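Phytochromobilin synthase (Solanum lycopersicum, PDB 6KME) probably catalyses the ferredoxin-dependent reduction of biliverdin IX alpha to phytochromobilin, the bilin that serves as chromophore of plant phytochromes. Local coordinates at residues A218-I221 with A222-E226; H229-L232 with T233-E237; N271-F274 with L275-F278. The protein carries 1 engineered substitution. One frame throughout, in Å; residues are numbered along the deposited sequence.

Contact 1: residues A218-I221 with A222-E226; sequences ASQI and ACNCE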
loop_
_atom_site.group_PDB
_atom_site.type_symbol
_atom_site.label_atom_id
_atom_site.label_comp_id
_atom_site.label_asym_id
_atom_site.label_seq_id
_atom_site.Cartn_x
_atom_site.Cartn_y
_atom_site.Cartn_z
ATOM N N ALA A 218 -12.657 -23.857 0.094
ATOM C CA ALA A 218 -12.795 -23.126 1.355
ATOM C C ALA A 218 -11.454 -22.939 2.060
ATOM O O ALA A 218 -11.194 -21.879 2.644
ATOM C CB ALA A 218 -13.784 -23.848 2.270
ATOM N N SER A 219 -10.596 -23.962 2.040
ATOM C CA SER A 219 -9.301 -23.828 2.700
ATOM C C SER A 219 -8.462 -22.744 2.040
ATOM O O SER A 219 -7.787 -21.964 2.725
ATOM C CB SER A 219 -8.555 -25.160 2.692
ATOM O OG SER A 219 -9.231 -26.130 3.471
ATOM N N GLN A 220 -8.501 -22.675 0.706
ATOM C CA GLN A 220 -7.724 -21.663 0.001
ATOM C C GLN A 220 -8.241 -20.263 0.299
ATOM O O GLN A 220 -7.449 -19.324 0.446
ATOM C CB GLN A 220 -7.734 -21.938 -1.502
ATOM C CG GLN A 220 -6.781 -21.044 -2.270
ATOM C CD GLN A 220 -5.357 -21.134 -1.740
ATOM O OE1 GLN A 220 -4.773 -20.139 -1.291
ATOM N NE2 GLN A 220 -4.795 -22.338 -1.780
ATOM N N ILE A 221 -9.563 -20.099 0.410
ATOM C CA ILE A 221 -10.101 -18.791 0.779
ATOM C C ILE A 221 -9.610 -18.389 2.167
ATOM O O ILE A 221 -9.246 -17.229 2.399
ATOM C CB ILE A 221 -11.636 -18.797 0.689
ATOM C CG1 ILE A 221 -12.067 -19.083 -0.752
ATOM C CG2 ILE A 221 -12.207 -17.459 1.163
ATOM C CD1 ILE A 221 -13.541 -19.288 -0.931
ATOM N N ALA A 222 -9.572 -19.343 3.106
ATOM C CA ALA A 222 -9.044 -19.049 4.435
ATOM C C ALA A 222 -7.572 -18.664 4.371
ATOM O O ALA A 222 -7.130 -17.751 5.080
ATOM C CB ALA A 222 -9.240 -20.244 5.365
ATOM N N CYS A 223 -6.791 -19.355 3.536
ATOM C CA CYS A 223 -5.386 -18.992 3.390
ATOM C C CYS A 223 -5.242 -17.585 2.824
ATOM O O CYS A 223 -4.429 -16.792 3.314
ATOM C CB CYS A 223 -4.660 -20.006 2.507
ATOM S SG CYS A 223 -4.045 -21.474 3.378
ATOM N N ASN A 224 -6.031 -17.252 1.794
ATOM C CA ASN A 224 -5.976 -15.899 1.241
ATOM C C ASN A 224 -6.377 -14.863 2.278
ATOM O O ASN A 224 -5.851 -13.742 2.281
ATOM C CB ASN A 224 -6.903 -15.763 0.029
ATOM C CG ASN A 224 -6.554 -16.702 -1.092
ATOM O OD1 ASN A 224 -5.428 -17.195 -1.186
ATOM N ND2 ASN A 224 -7.522 -16.944 -1.974
ATOM N N CYS A 225 -7.322 -15.217 3.149
ATOM C CA CYS A 225 -7.813 -14.268 4.138
ATOM C C CYS A 225 -6.765 -14.011 5.211
ATOM O O CYS A 225 -6.557 -12.859 5.619
ATOM C CB CYS A 225 -9.114 -14.789 4.754
ATOM S SG CYS A 225 -9.876 -13.678 5.939
ATOM N N GLU A 226 -6.090 -15.072 5.672
ATOM C CA GLU A 226 -5.016 -14.908 6.646
ATOM C C GLU A 226 -3.869 -14.092 6.064
ATOM O O GLU A 226 -3.312 -13.220 6.742
ATOM C CB GLU A 226 -4.523 -16.275 7.120
ATOM C CG GLU A 226 -3.173 -16.227 7.832
ATOM C CD GLU A 226 -3.117 -17.093 9.081
ATOM O OE1 GLU A 226 -4.186 -17.449 9.620
ATOM O OE2 GLU A 226 -1.995 -17.418 9.527
#

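Contact 2: residues H229-L232 with T233-E237; sequences HRYL and TWRSE. With BLA (biliverdine IX alpha), chain B.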
loop_
_atom_site.group_PDB
_atom_site.type_symbol
_atom_site.label_atom_id
_atom_site.label_comp_id
_atom_site.label_asym_id
_atom_site.label_seq_id
_atom_site.Cartn_x
_atom_site.Cartn_y
_atom_site.Cartn_z
ATOM N N HIS A 229 -4.966 -10.572 6.257
ATOM C CA HIS A 229 -4.996 -10.109 7.645
ATOM C C HIS A 229 -3.587 -9.844 8.167
ATOM O O HIS A 229 -3.345 -8.834 8.842
ATOM C CB HIS A 229 -5.712 -11.123 8.538
ATOM C CG HIS A 229 -5.827 -10.679 9.964
ATOM N ND1 HIS A 229 -5.122 -11.271 10.989
ATOM C CD2 HIS A 229 -6.537 -9.675 10.529
ATOM C CE1 HIS A 229 -5.406 -10.664 12.126
ATOM N NE2 HIS A 229 -6.263 -9.691 11.875
ATOM N N ARG A 230 -2.644 -10.737 7.850
ATOM C CA ARG A 230 -1.252 -10.535 8.237
ATOM C C ARG A 230 -0.696 -9.240 7.653
ATOM O O ARG A 230 -0.001 -8.485 8.343
ATOM C CB ARG A 230 -0.417 -11.739 7.785
ATOM C CG ARG A 230 1.098 -11.646 8.097
ATOM C CD ARG A 230 1.812 -12.940 7.633
ATOM N NE ARG A 230 3.267 -12.797 7.629
ATOM C CZ ARG A 230 3.985 -12.405 6.573
ATOM N NH1 ARG A 230 3.382 -12.125 5.422
ATOM N NH2 ARG A 230 5.312 -12.300 6.662
ATOM N N TYR A 231 -1.002 -8.967 6.382
ATOM C CA TYR A 231 -0.568 -7.733 5.729
ATOM C C TYR A 231 -1.159 -6.503 6.411
ATOM O O TYR A 231 -0.447 -5.530 6.680
ATOM C CB TYR A 231 -0.961 -7.786 4.251
ATOM C CG TYR A 231 -0.810 -6.499 3.462
ATOM C CD1 TYR A 231 0.310 -6.283 2.660
ATOM C CD2 TYR A 231 -1.811 -5.520 3.472
ATOM C CE1 TYR A 231 0.451 -5.125 1.912
ATOM C CE2 TYR A 231 -1.679 -4.354 2.735
ATOM C CZ TYR A 231 -0.548 -4.166 1.947
ATOM O OH TYR A 231 -0.401 -3.018 1.201
ATOM N N LEU A 232 -2.472 -6.516 6.680
ATOM C CA LEU A 232 -3.099 -5.389 7.371
ATOM C C LEU A 232 -2.518 -5.220 8.768
ATOM O O LEU A 232 -2.380 -4.094 9.266
ATOM C CB LEU A 232 -4.620 -5.601 7.477
ATOM C CG LEU A 232 -5.375 -5.742 6.158
ATOM C CD1 LEU A 232 -6.839 -6.161 6.410
ATOM C CD2 LEU A 232 -5.288 -4.436 5.376
ATOM N N THR A 233 -2.214 -6.331 9.427
ATOM C CA THR A 233 -1.690 -6.258 10.783
ATOM C C THR A 233 -0.308 -5.618 10.791
ATOM O O THR A 233 -0.021 -4.751 11.630
ATOM C CB THR A 233 -1.645 -7.653 11.397
ATOM O OG1 THR A 233 -2.979 -8.161 11.539
ATOM C CG2 THR A 233 -0.974 -7.602 12.761
ATOM N N TRP A 234 0.558 -6.026 9.858
ATOM C CA TRP A 234 1.876 -5.403 9.749
ATOM C C TRP A 234 1.754 -3.900 9.537
ATOM O O TRP A 234 2.332 -3.103 10.291
ATOM C CB TRP A 234 2.679 -6.032 8.606
ATOM C CG TRP A 234 3.886 -5.207 8.267
ATOM C CD1 TRP A 234 4.014 -4.311 7.235
ATOM C CD2 TRP A 234 5.124 -5.153 9.000
ATOM N NE1 TRP A 234 5.261 -3.719 7.275
ATOM C CE2 TRP A 234 5.961 -4.224 8.342
ATOM C CE3 TRP A 234 5.611 -5.823 10.131
ATOM C CZ2 TRP A 234 7.259 -3.931 8.791
ATOM C CZ3 TRP A 234 6.910 -5.534 10.574
ATOM C CH2 TRP A 234 7.711 -4.596 9.903
ATOM N N ARG A 235 0.983 -3.493 8.523
ATOM C CA ARG A 235 0.907 -2.079 8.173
ATOM C C ARG A 235 0.224 -1.266 9.259
ATOM O O ARG A 235 0.646 -0.139 9.549
ATOM C CB ARG A 235 0.199 -1.909 6.820
ATOM C CG ARG A 235 1.014 -2.452 5.641
ATOM C CD ARG A 235 0.516 -1.925 4.291
ATOM N NE ARG A 235 0.743 -0.485 4.178
ATOM C CZ ARG A 235 0.229 0.277 3.221
ATOM N NH1 ARG A 235 -0.534 -0.267 2.270
ATOM N NH2 ARG A 235 0.479 1.578 3.211
ATOM N N SER A 236 -0.815 -1.807 9.899
ATOM C CA SER A 236 -1.461 -0.991 10.920
ATOM C C SER A 236 -0.547 -0.772 12.119
ATOM O O SER A 236 -0.707 0.226 12.828
ATOM C CB SER A 236 -2.802 -1.598 11.348
ATOM O OG SER A 236 -2.608 -2.758 12.115
ATOM N N GLU A 237 0.438 -1.645 12.335
ATOM C CA GLU A 237 1.390 -1.464 13.431
ATOM C C GLU A 237 2.598 -0.603 13.048
ATOM O O GLU A 237 3.058 0.198 13.867
ATOM C CB GLU A 237 1.872 -2.830 13.941
ATOM C CG GLU A 237 2.771 -2.772 15.195
ATOM C CD GLU A 237 1.998 -2.470 16.482
ATOM O OE1 GLU A 237 0.837 -2.909 16.611
ATOM O OE2 GLU A 237 2.556 -1.789 17.368
HETATM C CHA BLA B . 9.029 6.881 4.676
HETATM N NA BLA B . 7.435 5.051 3.765
HETATM C C1A BLA B . 8.716 5.501 4.122
HETATM C C2A BLA B . 9.650 4.401 3.878
HETATM C C3A BLA B . 8.867 3.275 3.366
HETATM C C4A BLA B . 7.498 3.703 3.307
HETATM C CMA BLA B . 9.341 1.886 2.930
HETATM C CAA BLA B . 11.171 4.511 4.183
HETATM C CBA BLA B . 11.394 4.293 5.656
HETATM C CGA BLA B . 11.612 2.767 5.966
HETATM O O1A BLA B . 12.477 2.306 5.281
HETATM O O2A BLA B . 10.890 2.351 6.823
HETATM C CHB BLA B . 6.270 2.925 2.816
HETATM N NB BLA B . 6.578 0.685 3.706
HETATM C C1B BLA B . 5.762 1.658 3.084
HETATM C C2B BLA B . 4.598 0.768 2.472
HETATM C C3B BLA B . 4.669 -0.523 2.981
HETATM C C4B BLA B . 5.935 -0.583 3.838
HETATM C CMB BLA B . 3.479 1.427 1.684
HETATM O OB BLA B . 6.387 -1.458 4.559
HETATM C CAB BLA B . 3.940 -1.841 2.894
HETATM C CBB BLA B . 4.010 -3.064 3.470
HETATM N NC BLA B . 3.840 7.928 4.379
HETATM C C1C BLA B . 2.581 7.451 3.947
HETATM C C2C BLA B . 1.549 8.418 4.544
HETATM C C3C BLA B . 2.252 9.381 5.267
HETATM C C4C BLA B . 3.768 9.085 5.178
HETATM C CMC BLA B . 0.061 8.167 4.264
HETATM O OC BLA B . 2.566 6.452 3.247
HETATM C CAC BLA B . 1.651 10.516 6.018
HETATM C CBC BLA B . 0.495 10.670 6.700
HETATM C CHD BLA B . 4.922 9.638 5.666
HETATM N ND BLA B . 6.768 7.954 4.980
HETATM C C1D BLA B . 6.328 9.075 5.552
HETATM C C2D BLA B . 7.449 9.892 6.167
HETATM C C3D BLA B . 8.621 9.199 5.928
HETATM C C4D BLA B . 8.231 7.910 5.149
HETATM C CMD BLA B . 7.147 11.201 6.874
HETATM C CAD BLA B . 10.085 9.483 6.285
HETATM C CBD BLA B . 10.395 9.329 7.762
HETATM C CGD BLA B . 10.358 7.833 8.306
HETATM O O1D BLA B . 9.678 7.746 9.313
HETATM O O2D BLA B . 11.010 7.044 7.634
#

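Contact 3: residues N271-F274 with L275-F278; sequences NKTF and LDYF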
loop_
_atom_site.group_PDB
_atom_site.type_symbol
_atom_site.label_atom_id
_atom_site.label_comp_id
_atom_site.label_asym_id
_atom_site.label_seq_id
_atom_site.Cartn_x
_atom_site.Cartn_y
_atom_site.Cartn_z
ATOM N N ASN A 271 -7.951 -13.159 14.106
ATOM C CA ASN A 271 -7.770 -12.954 15.538
ATOM C C ASN A 271 -6.310 -12.832 15.963
ATOM O O ASN A 271 -6.049 -12.384 17.083
ATOM C CB ASN A 271 -8.412 -14.103 16.331
ATOM C CG ASN A 271 -9.917 -14.128 16.205
ATOM O OD1 ASN A 271 -10.564 -13.078 16.153
ATOM N ND2 ASN A 271 -10.488 -15.331 16.147
ATOM N N LYS A 272 -5.359 -13.219 15.118
ATOM C CA LYS A 272 -3.956 -13.142 15.502
ATOM C C LYS A 272 -3.513 -11.695 15.687
ATOM O O LYS A 272 -3.958 -10.788 14.972
ATOM C CB LYS A 272 -3.082 -13.833 14.459
ATOM C CG LYS A 272 -3.243 -15.347 14.423
ATOM C CD LYS A 272 -2.322 -15.963 13.373
ATOM C CE LYS A 272 -2.558 -17.465 13.225
ATOM N NZ LYS A 272 -1.597 -18.077 12.260
ATOM N N THR A 273 -2.635 -11.483 16.668
ATOM C CA THR A 273 -2.039 -10.185 16.936
ATOM C C THR A 273 -0.787 -9.983 16.087
ATOM O O THR A 273 -0.262 -10.912 15.470
ATOM C CB THR A 273 -1.661 -10.053 18.413
ATOM O OG1 THR A 273 -0.639 -11.007 18.720
ATOM C CG2 THR A 273 -2.868 -10.308 19.298
ATOM N N PHE A 274 -0.308 -8.734 16.067
ATOM C CA PHE A 274 0.990 -8.440 15.468
ATOM C C PHE A 274 2.078 -9.360 16.022
ATOM O O PHE A 274 2.868 -9.920 15.258
ATOM C CB PHE A 274 1.333 -6.964 15.691
ATOM C CG PHE A 274 2.644 -6.541 15.082
ATOM C CD1 PHE A 274 2.698 -6.074 13.783
ATOM C CD2 PHE A 274 3.824 -6.619 15.812
ATOM C CE1 PHE A 274 3.912 -5.679 13.218
ATOM C CE2 PHE A 274 5.042 -6.239 15.249
ATOM C CZ PHE A 274 5.083 -5.767 13.950
ATOM N N LEU A 275 2.111 -9.576 17.342
ATOM C CA LEU A 275 3.161 -10.447 17.880
ATOM C C LEU A 275 2.949 -11.920 17.531
ATOM O O LEU A 275 3.925 -12.679 17.494
ATOM C CB LEU A 275 3.286 -10.273 19.395
ATOM C CG LEU A 275 3.886 -8.927 19.856
ATOM C CD1 LEU A 275 3.977 -8.900 21.408
ATOM C CD2 LEU A 275 5.253 -8.649 19.222
ATOM N N ASP A 276 1.714 -12.345 17.255
ATOM C CA ASP A 276 1.512 -13.704 16.758
ATOM C C ASP A 276 2.190 -13.899 15.404
ATOM O O ASP A 276 2.769 -14.958 15.140
ATOM C CB ASP A 276 0.018 -14.027 16.646
ATOM C CG ASP A 276 -0.655 -14.195 17.990
ATOM O OD1 ASP A 276 0.021 -14.575 18.973
ATOM O OD2 ASP A 276 -1.876 -13.944 18.060
ATOM N N TYR A 277 2.123 -12.891 14.531
ATOM C CA TYR A 277 2.718 -13.014 13.201
ATOM C C TYR A 277 4.213 -12.726 13.221
ATOM O O TYR A 277 4.975 -13.327 12.455
ATOM C CB TYR A 277 2.054 -12.050 12.213
ATOM C CG TYR A 277 0.624 -12.352 11.833
ATOM C CD1 TYR A 277 0.301 -13.500 11.103
ATOM C CD2 TYR A 277 -0.401 -11.470 12.167
ATOM C CE1 TYR A 277 -1.018 -13.782 10.751
ATOM C CE2 TYR A 277 -1.723 -11.738 11.807
ATOM C CZ TYR A 277 -2.019 -12.893 11.093
ATOM O OH TYR A 277 -3.322 -13.162 10.734
ATOM N N PHE A 278 4.649 -11.783 14.059
ATOM C CA PHE A 278 6.030 -11.295 14.052
ATOM C C PHE A 278 6.600 -11.360 15.472
ATOM O O PHE A 278 6.843 -10.328 16.113
ATOM C CB PHE A 278 6.084 -9.883 13.458
ATOM C CG PHE A 278 5.274 -9.736 12.173
ATOM C CD1 PHE A 278 5.742 -10.269 10.975
ATOM C CD2 PHE A 278 4.035 -9.106 12.181
ATOM C CE1 PHE A 278 4.993 -10.165 9.803
ATOM C CE2 PHE A 278 3.274 -8.997 11.009
ATOM C CZ PHE A 278 3.747 -9.535 9.823
#

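Contact 1: residues A218-I221 with A222-E226
Asn224 is set against Gln220, one helical turn earlier, by its first torsion: chi1 is -60°, which lays CG beside the backbone N and anti to the carbonyl carbon. From there the amide carbon CG of Asn224 rests 3.2 Å from the carbonyl oxygen O of Gln220. Gln220 swings the other way, with CG anti to the backbone N (chi1 -172°), and its chain then bends at chi2, which sets the carboxamide near that of Asn224 on the outside of the helix. The two side chains cross obliquely, their amide planes 40° apart.

Beneath them the backbone does the regular work. Asn224 N gives its hydrogen to Gln220 O at 2.8 Å, so this oxygen sits under the Asn224 amide while it accepts the helical bond. The neighbouring bonds keep the same four-residue spacing: Ala222 N to Ala218 O is 3.0 Å, Cys223 N to Ser219 O is 2.9 Å, and Cys225 N to Ile221 O is 2.9 Å. Small side chains lie close to the same carbonyls. The methyl CB of Ala222 comes within 3.5 Å of Ser219 O, and CB of Cys225 within 3.4 Å of Ile221 O.

Asn224 is the buried member of the group, and both ends of its amide are used: OD1 is hydrogen-bonded to His134 NE2, and ND2 to the backbone oxygen of Pro106. Its rotation is thereby fixed from outside the helix. Ile221 packs against the loop residues Glu107 and Glu215, while Ala218, Ser219, Ala222 and Cys223 belong to the exposed side. At the very start, Gln220 N is hydrogen-bonded to Asp217 OD1. Successive i to i+4 bonds mark these as the first turns of the alpha-helix 218-238, at the surface of the bilin reductase fold, with Asn224 tying it to Pro106 and His134.

Contact 2: residues H229-L232 with T233-E237
Tyr231 and Arg235 run side by side and point the same way, the phenol ring and the guanidinium group standing nearly upright to each other at 82°. The aliphatic part of the arginine lies over one face of the ring, with Arg235 CD 3.4 Å from Tyr231 CZ. A bend at chi3 (66°) then turns the guanidinium group so that NH1 of Arg235 donates to OH of Tyr231 at 3.0 Å, in a bond that is clearly bent, the N-H...O angle being 143°. The same hydroxyl is hydrogen-bonded to Asn131 OD1.

One face of the guanidinium group is turned to biliverdin: the methyl carbon CMB lies over it, 3.4 Å from Arg235 NH2. That nitrogen also forms a salt bridge with Asp239 and a hydrogen bond to Asn116, whose own amide nitrogen holds the bilin. A leucine in place of Arg235 would probably deprive Asp239 of this counter-charge and the Tyr231 hydroxyl of a donor, and open a gap beside the bilin methyl. Trp234 meets the ligand differently, edge on, with the lactam oxygen OB in the plane of the indole and 3.7 Å from Trp234 NE1.

Farther from the pocket, Thr233 turns its hydroxyl back on the helix. OG1 of Thr233 donates to the His229 carbonyl O at 2.8 Å, and the Thr233 amide N reaches the same oxygen from the opposite face of its plane. OG1 also sits over one face of the imidazole, which is held at its two nitrogens by Tyr277 OH and Val266 O.

Helix 218-238 is thus wedged between the central sheet and helix 274-277: Tyr231 rests on Phe103 of strand 96-104 and Ile112 of strand 112-119, while Thr233 touches Phe274 and Tyr277.

Contact 3: residues N271-F274 with L275-F278
The carbonyl oxygen of Phe274 takes two backbone donors at once: Phe278 N at 2.8 Å, and Tyr277 N in a weak, strongly bent bond, second to the better one that Tyr277 N makes to Thr273 O at 3.2 Å. It closes the single turn of helix 274-277, whose other end is a capping box made by Thr273 and Asp276. With chi1 at 65°, OG1 of the N-cap Thr273 stands between the backbone N and the carbonyl carbon, the position from which it accepts the Asp276 amide N at 3.1 Å. Asp276 returns the favour: its OD2 accepts from Thr273 N at 2.9 Å, along a nearly straight N-H (169°) that arrives from above the carboxylate plane. Each residue therefore satisfies a backbone N-H of the other at the end of the helix, where no preceding turn supplies carbonyls.

On the inner side the rings of Phe274 and Phe278 meet obliquely, their planes 47° apart. The edge carbon CD2 of Phe278 comes over one face of the Phe274 ring, 3.6 Å from Phe274 CE1. Phe274 is further packed by Tyr281, edge-to-face, and Phe278 by Trp234 in the same manner.

The exposed Lys272 crosses Tyr277 at about a right angle, its ammonium group NZ forming a salt bridge with Glu226 of helix 218-238. Its CB makes a CH-pi contact, lying 4.0 Å from the centroid of the Tyr277 ring.

In the fold
Along the chain the three contacts come in series, contact 1 and contact 2 on the one helix 218-238 and contact 3 on the short helix 274-277. Contacts 1 and 2 have centres 16 Å apart and meet only through the helix itself; contact 3 lies 17 Å from contact 1 and 9 Å from contact 2. It ties to both: Lys272 NZ forms a salt bridge with Glu226 OE2 at 2.8 Å, and Phe274 packs on Thr233 and Glu237. The long helix therefore runs from the surface inward to the biliverdin pocket, with the short one braced along its flank and the seven-stranded antiparallel sheet beside its buried part.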